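Local atomic coordinates of hydroquinone dioxygenase large subunit (Pseudomonas sp., PDB entry 4ZXA), a protein that forms the large subunit of a two-subunit, iron(II)-dependent hydroquinone 1,2-dioxygenase, an enzyme that probably opens the aromatic ring of hydroquinone using molecular oxygen. Residues 64-68 against 132-137; 17-21 against 30-34; 268-272 against 306-311; 194-199 against 222-226. All coordinates share one frame; numbering follows the deposited sequence.

The four contacts fall into two neighbouring pairs. Contacts 1 and 2 have centres 14 Å apart and meet where D135 OD2 takes the backbone N-H of R30 (2.9 Å between OD2 and N) and I132 packs on F32. Contacts 3 and 4, centres 15 Å apart, join where the ring of F194 lies against R310 and K309. Between contacts 2 and 4, on opposite sides of the chain's centre, the centres are 41 Å apart. Contact 3 comes nearest the bound 4-hydroxybenzonitrile, about 7 Å from the side chain of I271; the cadmium ion is about 11 Å from that side chain. Strand 301-307, which enters contact 3, also carries the metal ligand H303.

Contact 1: residues 64-68 against 132-137; sequences DIFLR and ILRDWT
L67 and L133 sit where the two helices draw closest, their CA atoms 6.8 Å apart. The helical parts run roughly antiparallel, at 144° between their N-to-C directions, with 11.0 Å between the axes at closest approach. L67 makes the largest single contribution. Its CD2 meets L133 CD2 at 4.0 Å and W136 CB at 3.9 Å, while its other branch, CD1, rests on the carbonyl O of W136. T137 OG1 lies alongside L67, 3.8 Å from CD2, the two side chains running opposite ways. Next to L67 in sequence, F66 turns its CE1 corner to CZ3 of W136, 3.6 Å away, with the ring planes inclined at 43°, neither stacked nor edge-on. CG of F66 stands anti to the backbone N (chi1 -172°), which carries the ring over to the tryptophan. I132 serves both aromatics: its CG2 lies 3.4 Å above one face of the W136 ring and also at the edge of F66. Outside the two segments, F85 meets F66 edge-to-face.

No hydrogen bond crosses between the segments. The hydroxyl of T137 turns back to L133 O (OG1 to O 2.8 Å), which T137 N reaches from the opposite face, and W136 NE1 goes to the backbone O of R30. With its polar groups engaged in this way, the buried contact depends on close apolar fit between leucine and aromatic side chains.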
loop_
_atom_site.group_PDB
_atom_site.type_symbol
_atom_site.label_atom_id
_atom_site.label_comp_id
_atom_site.label_asym_id
_atom_site.label_seq_id
_atom_site.Cartn_x
_atom_site.Cartn_y
_atom_site.Cartn_z
ATOM N N ASP E 64 0.733 1.480 9.753
ATOM C CA ASP E 64 -0.356 2.430 9.572
ATOM C C ASP E 64 -1.529 1.783 8.826
ATOM O O ASP E 64 -2.667 1.893 9.261
ATOM C CB ASP E 64 0.097 3.742 8.917
ATOM C CG ASP E 64 0.763 3.536 7.567
ATOM O OD1 ASP E 64 1.114 2.382 7.228
ATOM O OD2 ASP E 64 0.949 4.552 6.845
ATOM N N ILE E 65 -1.249 1.084 7.731
ATOM C CA ILE E 65 -2.287 0.365 6.994
ATOM C C ILE E 65 -3.035 -0.600 7.914
ATOM O O ILE E 65 -4.279 -0.607 7.951
ATOM C CB ILE E 65 -1.697 -0.345 5.746
ATOM C CG1 ILE E 65 -1.168 0.714 4.771
ATOM C CG2 ILE E 65 -2.713 -1.228 5.067
ATOM C CD1 ILE E 65 -0.564 0.141 3.521
ATOM N N PHE E 66 -2.272 -1.373 8.687
ATOM C CA PHE E 66 -2.846 -2.337 9.620
ATOM C C PHE E 66 -3.758 -1.692 10.646
ATOM O O PHE E 66 -4.871 -2.168 10.869
ATOM C CB PHE E 66 -1.759 -3.109 10.361
ATOM C CG PHE E 66 -2.289 -4.231 11.196
ATOM C CD1 PHE E 66 -2.603 -4.034 12.531
ATOM C CD2 PHE E 66 -2.477 -5.489 10.644
ATOM C CE1 PHE E 66 -3.100 -5.080 13.315
ATOM C CE2 PHE E 66 -2.970 -6.549 11.420
ATOM C CZ PHE E 66 -3.277 -6.342 12.754
ATOM N N LEU E 67 -3.282 -0.625 11.281
ATOM C CA LEU E 67 -4.068 0.051 12.314
ATOM C C LEU E 67 -5.345 0.692 11.778
ATOM O O LEU E 67 -6.392 0.583 12.416
ATOM C CB LEU E 67 -3.236 1.086 13.072
ATOM C CG LEU E 67 -2.137 0.438 13.911
ATOM C CD1 LEU E 67 -1.133 1.481 14.343
ATOM C CD2 LEU E 67 -2.748 -0.302 15.112
ATOM N N ARG E 68 -5.280 1.351 10.623
ATOM C CA ARG E 68 -6.492 1.947 10.065
ATOM C C ARG E 68 -7.526 0.848 9.820
ATOM O O ARG E 68 -8.726 1.020 10.107
ATOM C CB ARG E 68 -6.206 2.695 8.760
ATOM C CG ARG E 68 -5.211 3.833 8.881
ATOM C CD ARG E 68 -5.191 4.696 7.618
ATOM N NE ARG E 68 -4.009 5.553 7.582
ATOM C CZ ARG E 68 -2.925 5.308 6.851
ATOM N NH1 ARG E 68 -2.868 4.234 6.064
ATOM N NH2 ARG E 68 -1.900 6.147 6.904
ATOM N N ILE E 132 -5.123 -4.615 20.960
ATOM C CA ILE E 132 -4.067 -4.386 19.978
ATOM C C ILE E 132 -3.991 -2.901 19.581
ATOM O O ILE E 132 -2.911 -2.304 19.600
ATOM C CB ILE E 132 -4.213 -5.301 18.740
ATOM C CG1 ILE E 132 -3.972 -6.763 19.128
ATOM C CG2 ILE E 132 -3.232 -4.888 17.641
ATOM C CD1 ILE E 132 -4.396 -7.746 18.078
ATOM N N LEU E 133 -5.131 -2.300 19.246
ATOM C CA LEU E 133 -5.156 -0.875 18.920
ATOM C C LEU E 133 -4.551 -0.062 20.058
ATOM O O LEU E 133 -3.702 0.800 19.839
ATOM C CB LEU E 133 -6.580 -0.383 18.628
ATOM C CG LEU E 133 -7.281 -0.867 17.362
ATOM C CD1 LEU E 133 -8.781 -0.537 17.431
ATOM C CD2 LEU E 133 -6.633 -0.248 16.126
ATOM N N ARG E 134 -4.996 -0.344 21.275
ATOM C CA ARG E 134 -4.513 0.376 22.443
ATOM C C ARG E 134 -2.998 0.324 22.493
ATOM O O ARG E 134 -2.336 1.350 22.624
ATOM C CB ARG E 134 -5.112 -0.213 23.724
ATOM C CG ARG E 134 -4.935 0.658 24.963
ATOM C CD ARG E 134 -5.632 0.048 26.187
ATOM N NE ARG E 134 -5.552 0.931 27.353
ATOM C CZ ARG E 134 -6.593 1.558 27.903
ATOM N NH1 ARG E 134 -7.825 1.397 27.418
ATOM N NH2 ARG E 134 -6.403 2.344 28.955
ATOM N N ASP E 135 -2.446 -0.877 22.365
ATOM C CA ASP E 135 -1.012 -1.046 22.513
ATOM C C ASP E 135 -0.190 -0.518 21.319
ATOM O O ASP E 135 0.863 0.084 21.514
ATOM C CB ASP E 135 -0.675 -2.503 22.823
ATOM C CG ASP E 135 0.792 -2.690 23.203
ATOM O OD1 ASP E 135 1.177 -2.261 24.313
ATOM O OD2 ASP E 135 1.559 -3.258 22.391
ATOM N N TRP E 136 -0.667 -0.723 20.092
ATOM C CA TRP E 136 0.133 -0.389 18.911
ATOM C C TRP E 136 -0.078 1.036 18.384
ATOM O O TRP E 136 0.647 1.496 17.483
ATOM C CB TRP E 136 -0.109 -1.402 17.788
ATOM C CG TRP E 136 0.271 -2.803 18.154
ATOM C CD1 TRP E 136 0.797 -3.227 19.337
ATOM C CD2 TRP E 136 0.161 -3.965 17.324
ATOM N NE1 TRP E 136 1.019 -4.576 19.297
ATOM C CE2 TRP E 136 0.635 -5.056 18.072
ATOM C CE3 TRP E 136 -0.291 -4.182 16.019
ATOM C CZ2 TRP E 136 0.668 -6.351 17.564
ATOM C CZ3 TRP E 136 -0.258 -5.470 15.515
ATOM C CH2 TRP E 136 0.218 -6.536 16.283
ATOM N N THR E 137 -1.059 1.735 18.943
ATOM C CA THR E 137 -1.299 3.104 18.532
ATOM C C THR E 137 -0.627 4.109 19.463
ATOM O O THR E 137 -1.053 4.309 20.593
ATOM C CB THR E 137 -2.793 3.419 18.441
ATOM O OG1 THR E 137 -3.441 2.428 17.632
ATOM C CG2 THR E 137 -2.994 4.800 17.829
#

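Contact 2: residues 17-21 against 30-34; sequences DVQAS and RSFQL
S21 and S31 face each other across a hairpin, bonded twice: S21 N gives its proton to S31 O at 3.1 Å, and S31 N gives its own to S21 OG at 3.0 Å. Both hydroxyls stand between the backbone N and the carbonyl carbon, S21 with chi1 80°, a rotation that brings its OG round to the amide of S31. The extended arm of R30 passes alongside S21 O and delivers NH1 to it at 2.6 Å, tilted from the carbonyl plane. Further along, Q33 N makes a nearly straight bond to Q19 O (3.0 Å, 168°), while a water joins Q19 N to Q33 O. Between these bonded positions lies the non-hydrogen-bonded pair A20 and F32. Here A20 CB presses obliquely on CE2 of the F32 ring, 3.3 Å away, and V18 CG1 adds a methyl at the ring's edge, near its plane. On the other face of the sheet the Q19 and Q33 side chains lie across one another, OE1 of Q19 3.7 Å from CG of Q33; the Q33 amide itself bonds to G35 O.

In the next shell, helix 122-136 receives V18 on A127 and L34 on I125 and T128, and F32 shares backbone bonds with L39. The arrangement is a beta hairpin, the first in a five-stranded antiparallel meander, with 19-20 as its outermost strand within the chain.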
loop_
_atom_site.group_PDB
_atom_site.type_symbol
_atom_site.label_atom_id
_atom_site.label_comp_id
_atom_site.label_asym_id
_atom_site.label_seq_id
_atom_site.Cartn_x
_atom_site.Cartn_y
_atom_site.Cartn_z
ATOM N N ASP E 17 -10.867 -13.008 27.983
ATOM C CA ASP E 17 -9.484 -12.868 28.436
ATOM C C ASP E 17 -8.488 -12.780 27.284
ATOM O O ASP E 17 -8.294 -13.742 26.543
ATOM C CB ASP E 17 -9.109 -14.049 29.324
ATOM C CG ASP E 17 -9.024 -13.671 30.786
ATOM O OD1 ASP E 17 -9.354 -12.502 31.119
ATOM O OD2 ASP E 17 -8.636 -14.542 31.599
ATOM N N VAL E 18 -7.844 -11.629 27.154
ATOM C CA VAL E 18 -6.842 -11.412 26.117
ATOM C C VAL E 18 -5.463 -12.004 26.466
ATOM O O VAL E 18 -4.937 -11.764 27.552
ATOM C CB VAL E 18 -6.697 -9.892 25.804
ATOM C CG1 VAL E 18 -5.518 -9.652 24.872
ATOM C CG2 VAL E 18 -7.986 -9.342 25.193
ATOM N N GLN E 19 -4.897 -12.772 25.535
ATOM C CA GLN E 19 -3.539 -13.308 25.647
ATOM C C GLN E 19 -2.511 -12.321 25.117
ATOM O O GLN E 19 -2.357 -12.169 23.902
ATOM C CB GLN E 19 -3.421 -14.575 24.825
ATOM C CG GLN E 19 -3.649 -15.850 25.586
ATOM C CD GLN E 19 -3.886 -17.019 24.658
ATOM O OE1 GLN E 19 -3.042 -17.916 24.532
ATOM N NE2 GLN E 19 -5.038 -17.012 23.987
ATOM N N ALA E 20 -1.807 -11.652 26.023
ATOM C CA ALA E 20 -0.821 -10.650 25.645
ATOM C C ALA E 20 0.501 -10.892 26.359
ATOM O O ALA E 20 0.525 -11.346 27.503
ATOM C CB ALA E 20 -1.333 -9.264 25.969
ATOM N N SER E 21 1.593 -10.569 25.676
ATOM C CA SER E 21 2.934 -10.721 26.212
ATOM C C SER E 21 3.390 -9.449 26.927
ATOM O O SER E 21 2.735 -8.417 26.839
ATOM C CB SER E 21 3.905 -11.003 25.073
ATOM O OG SER E 21 4.246 -9.799 24.411
ATOM N N ARG E 30 3.678 -5.186 22.776
ATOM C CA ARG E 30 3.281 -6.531 23.163
ATOM C C ARG E 30 2.843 -7.343 21.949
ATOM O O ARG E 30 2.162 -6.835 21.070
ATOM C CB ARG E 30 2.086 -6.456 24.115
ATOM C CG ARG E 30 2.264 -5.566 25.327
ATOM C CD ARG E 30 0.975 -5.530 26.138
ATOM N NE ARG E 30 1.137 -4.775 27.374
ATOM C CZ ARG E 30 1.573 -5.310 28.509
ATOM N NH1 ARG E 30 1.888 -6.597 28.554
ATOM N NH2 ARG E 30 1.696 -4.563 29.597
ATOM N N SER E 31 3.201 -8.611 21.906
ATOM C CA SER E 31 2.631 -9.496 20.900
ATOM C C SER E 31 1.330 -10.061 21.454
ATOM O O SER E 31 1.115 -10.048 22.654
ATOM C CB SER E 31 3.601 -10.629 20.554
ATOM O OG SER E 31 3.934 -11.374 21.715
ATOM N N PHE E 32 0.457 -10.549 20.581
ATOM C CA PHE E 32 -0.826 -11.094 21.018
ATOM C C PHE E 32 -1.086 -12.468 20.409
ATOM O O PHE E 32 -0.624 -12.787 19.310
ATOM C CB PHE E 32 -1.985 -10.131 20.700
ATOM C CG PHE E 32 -1.975 -8.867 21.523
ATOM C CD1 PHE E 32 -1.201 -7.777 21.147
ATOM C CD2 PHE E 32 -2.730 -8.770 22.678
ATOM C CE1 PHE E 32 -1.186 -6.610 21.909
ATOM C CE2 PHE E 32 -2.723 -7.608 23.436
ATOM C CZ PHE E 32 -1.953 -6.528 23.053
ATOM N N GLN E 33 -1.830 -13.279 21.147
ATOM C CA GLN E 33 -2.215 -14.596 20.687
ATOM C C GLN E 33 -3.728 -14.648 20.590
ATOM O O GLN E 33 -4.444 -14.207 21.498
ATOM C CB GLN E 33 -1.730 -15.671 21.664
ATOM C CG GLN E 33 -1.910 -17.099 21.152
ATOM C CD GLN E 33 -0.827 -17.484 20.163
ATOM O OE1 GLN E 33 0.294 -16.985 20.245
ATOM N NE2 GLN E 33 -1.156 -18.357 19.216
ATOM N N LEU E 34 -4.216 -15.182 19.481
ATOM C CA LEU E 34 -5.644 -15.362 19.295
ATOM C C LEU E 34 -5.782 -16.705 18.632
ATOM O O LEU E 34 -5.416 -16.862 17.471
ATOM C CB LEU E 34 -6.214 -14.251 18.413
ATOM C CG LEU E 34 -7.719 -14.247 18.151
ATOM C CD1 LEU E 34 -8.486 -14.312 19.465
ATOM C CD2 LEU E 34 -8.117 -13.006 17.362
HETATM O O HOH W 1 -6.355 -13.029 22.953
#

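Contact 3: residues 268-272 against 306-311; sequences SDEIV and YSTKRS
Y306 presents its ring edge to V272, whose carbonyl O lies near the ring plane, 3.5 Å from CD1. The other flat group is the carboxylate of D269, held from both faces: K309 NZ reaches OD2 from above the plane, a salt bridge of 2.9 Å, and S268 OG donates to the same oxygen from the opposite face at 2.7 Å. OD1 takes the backbone N-H of V13 of the small subunit. The extended chain of K309 bends only at its last torsion (chi4 -69°), which swings NZ to the aspartate; NZ also bonds to R310 O and to T12 of the small subunit. Replacing D269 by an alanine would probably leave K309 without its charge partner and V13 of the small subunit without this acceptor.

Backbone bonds set the register at the other end. V272 and Y306 form an antiparallel hydrogen-bonded pair, V272 N to Y306 O 2.8 Å and Y306 N to V272 O 2.7 Å. The second segment then turns a corner at T308 and K309, joining two antiparallel sheets of what is probably the cupin barrel, and a water donating to both E270 O and K309 O spans the gap there. I271 lays CG1 against S311 OG, 3.4 Å away, and S307 CB; that hydroxyl in turn donates to S307 OG.

The chemistry thus changes along the contact, from sheet bonding beside Y306 to an ion pair at D269. Because small-subunit atoms share both partners of that ion pair, it ties the corner between two sheets of this chain to the subunit interface.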
loop_
_atom_site.group_PDB
_atom_site.type_symbol
_atom_site.label_atom_id
_atom_site.label_comp_id
_atom_site.label_asym_id
_atom_site.label_seq_id
_atom_site.Cartn_x
_atom_site.Cartn_y
_atom_site.Cartn_z
ATOM N N SER E 268 -21.366 15.075 -1.933
ATOM C CA SER E 268 -20.432 16.118 -2.349
ATOM C C SER E 268 -19.203 15.525 -3.017
ATOM O O SER E 268 -18.820 14.398 -2.727
ATOM C CB SER E 268 -19.989 16.964 -1.158
ATOM O OG SER E 268 -18.772 16.481 -0.626
ATOM N N ASP E 269 -18.601 16.291 -3.920
ATOM C CA ASP E 269 -17.345 15.918 -4.544
ATOM C C ASP E 269 -17.443 14.606 -5.323
ATOM O O ASP E 269 -18.420 14.398 -6.049
ATOM C CB ASP E 269 -16.236 15.908 -3.494
ATOM C CG ASP E 269 -16.068 17.278 -2.846
ATOM O OD1 ASP E 269 -15.575 18.197 -3.541
ATOM O OD2 ASP E 269 -16.457 17.461 -1.664
ATOM N N GLU E 270 -16.439 13.739 -5.194
ATOM C CA GLU E 270 -16.453 12.473 -5.914
ATOM C C GLU E 270 -15.620 11.397 -5.243
ATOM O O GLU E 270 -14.643 11.692 -4.560
ATOM C CB GLU E 270 -16.013 12.652 -7.378
ATOM C CG GLU E 270 -14.535 13.017 -7.580
ATOM C CD GLU E 270 -14.110 13.038 -9.058
ATOM O OE1 GLU E 270 -14.985 12.971 -9.950
ATOM O OE2 GLU E 270 -12.891 13.125 -9.336
ATOM N N ILE E 271 -16.029 10.149 -5.462
ATOM C CA ILE E 271 -15.321 8.965 -4.991
ATOM C C ILE E 271 -15.187 7.958 -6.136
ATOM O O ILE E 271 -16.106 7.797 -6.958
ATOM C CB ILE E 271 -16.075 8.284 -3.806
ATOM C CG1 ILE E 271 -16.168 9.227 -2.593
ATOM C CG2 ILE E 271 -15.402 6.965 -3.417
ATOM C CD1 ILE E 271 -16.930 8.657 -1.412
ATOM N N VAL E 272 -14.050 7.273 -6.200
ATOM C CA VAL E 272 -13.892 6.213 -7.189
ATOM C C VAL E 272 -13.883 4.811 -6.561
ATOM O O VAL E 272 -13.120 4.524 -5.623
ATOM C CB VAL E 272 -12.631 6.404 -8.043
ATOM C CG1 VAL E 272 -12.429 5.196 -8.977
ATOM C CG2 VAL E 272 -12.724 7.683 -8.825
ATOM N N TYR E 306 -11.835 5.405 -3.377
ATOM C CA TYR E 306 -10.765 6.392 -3.397
ATOM C C TYR E 306 -11.377 7.781 -3.436
ATOM O O TYR E 306 -12.216 8.080 -4.289
ATOM C CB TYR E 306 -9.840 6.167 -4.600
ATOM C CG TYR E 306 -9.148 4.827 -4.546
ATOM C CD1 TYR E 306 -9.850 3.658 -4.816
ATOM C CD2 TYR E 306 -7.806 4.723 -4.203
ATOM C CE1 TYR E 306 -9.241 2.435 -4.765
ATOM C CE2 TYR E 306 -7.184 3.495 -4.149
ATOM C CZ TYR E 306 -7.915 2.347 -4.429
ATOM O OH TYR E 306 -7.333 1.093 -4.376
ATOM N N SER E 307 -10.993 8.622 -2.488
ATOM C CA SER E 307 -11.594 9.941 -2.414
ATOM C C SER E 307 -10.503 10.953 -2.159
ATOM O O SER E 307 -10.012 11.078 -1.039
ATOM C CB SER E 307 -12.664 9.985 -1.319
ATOM O OG SER E 307 -13.254 11.277 -1.215
ATOM N N THR E 308 -10.104 11.655 -3.207
ATOM C CA THR E 308 -8.974 12.566 -3.094
ATOM C C THR E 308 -9.263 13.705 -2.130
ATOM O O THR E 308 -8.439 14.007 -1.280
ATOM C CB THR E 308 -8.553 13.147 -4.449
ATOM O OG1 THR E 308 -8.131 12.087 -5.318
ATOM C CG2 THR E 308 -7.411 14.089 -4.249
ATOM N N LYS E 309 -10.428 14.334 -2.268
ATOM C CA LYS E 309 -10.846 15.333 -1.300
ATOM C C LYS E 309 -11.867 14.740 -0.338
ATOM O O LYS E 309 -12.754 14.005 -0.756
ATOM C CB LYS E 309 -11.466 16.562 -1.988
ATOM C CG LYS E 309 -12.119 17.514 -0.991
ATOM C CD LYS E 309 -12.662 18.773 -1.644
ATOM C CE LYS E 309 -13.363 19.710 -0.642
ATOM N NZ LYS E 309 -14.649 19.160 -0.117
ATOM N N ARG E 310 -11.745 15.063 0.946
ATOM C CA ARG E 310 -12.779 14.719 1.911
ATOM C C ARG E 310 -14.147 15.038 1.316
ATOM O O ARG E 310 -14.444 16.204 1.029
ATOM C CB ARG E 310 -12.581 15.499 3.209
ATOM C CG ARG E 310 -12.985 14.755 4.484
ATOM C CD ARG E 310 -12.837 15.679 5.687
ATOM N NE ARG E 310 -13.057 15.051 6.982
ATOM C CZ ARG E 310 -12.145 14.314 7.614
ATOM N NH1 ARG E 310 -10.957 14.086 7.055
ATOM N NH2 ARG E 310 -12.425 13.795 8.803
ATOM N N SER E 311 -14.978 14.003 1.151
ATOM C CA SER E 311 -16.282 14.135 0.515
ATOM C C SER E 311 -17.425 13.576 1.365
ATOM O O SER E 311 -17.222 12.721 2.225
ATOM C CB SER E 311 -16.283 13.435 -0.841
ATOM O OG SER E 311 -15.982 12.060 -0.696
HETATM O O HOH W 2 -13.247 13.842 -3.516
#

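Contact 4: residues 194-199 against 222-226; sequences FADVSQ and YLSRS
L223 meets F194 through its carbonyl O, which lies obliquely to the ring, 4.1 Å from CD2, while its side chain packs toward M312 and P245. S224 follows and makes the largest share of the contact. Its CB touches F194 CB at 3.6 Å, its CA lies near CD2 of the same ring, and V197 CG1 comes to 4.2 Å from its CB. The hydroxyl of S224, placed close over its own backbone with chi1 75°, accepts a nearly straight bond from Q199 NE2 (3.1 Å, 169°) and is also bonded to K221 O. R225 points away at its CB, yet the extended chain brings the guanidinium back. It grips Q199 side-on with two nitrogens, NE at 2.9 Å and NH2 at 3.0 Å from OE1, which lies at the edge of the guanidinium. Both donors come from the same face of the amide, whose plane is turned 39° from that of the guanidinium.

Q199 folds over at chi2, and its NE2 gives a second bond to V197 O at 2.9 Å, so bonds at OE1 and NE2 fix which way round the amide sits. A leucine in its place would probably leave R225 without this acceptor and free the guanidinium to turn, and the S224 hydroxyl would lose a donor.

V197 N bonds back to F194 O, closing a type I beta turn. D196 OD2 takes the backbone N-H of T12 of the small subunit, and F194 and V197 pack on that residue, making this a loop turn held to helix 219-224 at a subunit interface.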
loop_
_atom_site.group_PDB
_atom_site.type_symbol
_atom_site.label_atom_id
_atom_site.label_comp_id
_atom_site.label_asym_id
_atom_site.label_seq_id
_atom_site.Cartn_x
_atom_site.Cartn_y
_atom_site.Cartn_z
ATOM N N PHE E 194 -13.604 21.088 4.591
ATOM C CA PHE E 194 -14.992 21.500 4.451
ATOM C C PHE E 194 -15.142 22.963 4.872
ATOM O O PHE E 194 -16.258 23.442 5.091
ATOM C CB PHE E 194 -15.932 20.596 5.268
ATOM C CG PHE E 194 -16.081 19.196 4.705
ATOM C CD1 PHE E 194 -16.313 18.997 3.356
ATOM C CD2 PHE E 194 -15.977 18.085 5.529
ATOM C CE1 PHE E 194 -16.451 17.723 2.834
ATOM C CE2 PHE E 194 -16.107 16.796 5.011
ATOM C CZ PHE E 194 -16.343 16.611 3.660
ATOM N N ALA E 195 -14.022 23.682 4.964
ATOM C CA ALA E 195 -14.046 25.053 5.490
ATOM C C ALA E 195 -14.943 26.006 4.704
ATOM O O ALA E 195 -15.254 27.085 5.186
ATOM C CB ALA E 195 -12.627 25.634 5.623
ATOM N N ASP E 196 -15.365 25.612 3.509
ATOM C CA ASP E 196 -16.193 26.483 2.680
ATOM C C ASP E 196 -17.670 26.140 2.773
ATOM O O ASP E 196 -18.490 26.770 2.113
ATOM C CB ASP E 196 -15.764 26.405 1.208
ATOM C CG ASP E 196 -15.944 25.006 0.620
ATOM O OD1 ASP E 196 -15.645 24.034 1.340
ATOM O OD2 ASP E 196 -16.384 24.876 -0.550
ATOM N N VAL E 197 -18.009 25.133 3.568
ATOM C CA VAL E 197 -19.405 24.694 3.697
ATOM C C VAL E 197 -20.238 25.602 4.615
ATOM O O VAL E 197 -19.836 25.899 5.730
ATOM C CB VAL E 197 -19.456 23.238 4.204
ATOM C CG1 VAL E 197 -20.877 22.825 4.606
ATOM C CG2 VAL E 197 -18.899 22.319 3.147
ATOM N N SER E 198 -21.399 26.043 4.144
ATOM C CA SER E 198 -22.285 26.862 4.964
ATOM C C SER E 198 -22.423 26.267 6.361
ATOM O O SER E 198 -22.499 25.054 6.503
ATOM C CB SER E 198 -23.678 26.950 4.329
ATOM O OG SER E 198 -24.635 27.464 5.255
ATOM N N GLN E 199 -22.485 27.115 7.384
ATOM C CA GLN E 199 -22.712 26.641 8.745
ATOM C C GLN E 199 -24.088 27.055 9.281
ATOM O O GLN E 199 -24.335 27.040 10.495
ATOM C CB GLN E 199 -21.593 27.123 9.664
ATOM C CG GLN E 199 -20.224 26.597 9.248
ATOM C CD GLN E 199 -20.135 25.075 9.341
ATOM O OE1 GLN E 199 -20.461 24.481 10.381
ATOM N NE2 GLN E 199 -19.698 24.436 8.254
ATOM N N TYR E 222 -23.242 19.254 9.892
ATOM C CA TYR E 222 -22.978 18.147 10.775
ATOM C C TYR E 222 -21.846 17.307 10.185
ATOM O O TYR E 222 -20.884 16.971 10.887
ATOM C CB TYR E 222 -24.276 17.359 10.926
ATOM C CG TYR E 222 -24.207 16.119 11.775
ATOM C CD1 TYR E 222 -24.535 16.156 13.124
ATOM C CD2 TYR E 222 -23.850 14.905 11.215
ATOM C CE1 TYR E 222 -24.494 15.022 13.886
ATOM C CE2 TYR E 222 -23.790 13.777 11.969
ATOM C CZ TYR E 222 -24.119 13.830 13.300
ATOM O OH TYR E 222 -24.068 12.670 14.034
ATOM N N LEU E 223 -21.935 16.995 8.892
ATOM C CA LEU E 223 -20.861 16.250 8.240
ATOM C C LEU E 223 -19.562 17.056 8.216
ATOM O O LEU E 223 -18.485 16.509 8.435
ATOM C CB LEU E 223 -21.247 15.808 6.824
ATOM C CG LEU E 223 -22.427 14.832 6.765
ATOM C CD1 LEU E 223 -22.700 14.406 5.331
ATOM C CD2 LEU E 223 -22.193 13.623 7.657
ATOM N N SER E 224 -19.665 18.363 7.979
ATOM C CA SER E 224 -18.462 19.189 7.853
ATOM C C SER E 224 -17.641 19.123 9.130
ATOM O O SER E 224 -16.447 19.436 9.134
ATOM C CB SER E 224 -18.806 20.648 7.503
ATOM O OG SER E 224 -19.315 21.374 8.620
ATOM N N ARG E 225 -18.294 18.727 10.217
ATOM C CA ARG E 225 -17.638 18.706 11.510
ATOM C C ARG E 225 -17.269 17.289 11.944
ATOM O O ARG E 225 -16.905 17.064 13.090
ATOM C CB ARG E 225 -18.492 19.431 12.554
ATOM C CG ARG E 225 -18.677 20.921 12.224
ATOM C CD ARG E 225 -19.684 21.627 13.137
ATOM N NE ARG E 225 -19.794 23.044 12.800
ATOM C CZ ARG E 225 -19.486 24.052 13.615
ATOM N NH1 ARG E 225 -19.060 23.829 14.851
ATOM N NH2 ARG E 225 -19.623 25.301 13.192
ATOM N N SER E 226 -17.337 16.347 11.009
ATOM C CA SER E 226 -16.914 14.975 11.276
ATOM C C SER E 226 -15.409 14.875 11.484
ATOM O O SER E 226 -14.640 15.376 10.675
ATOM C CB SER E 226 -17.330 14.052 10.131
ATOM O OG SER E 226 -16.768 12.757 10.300
#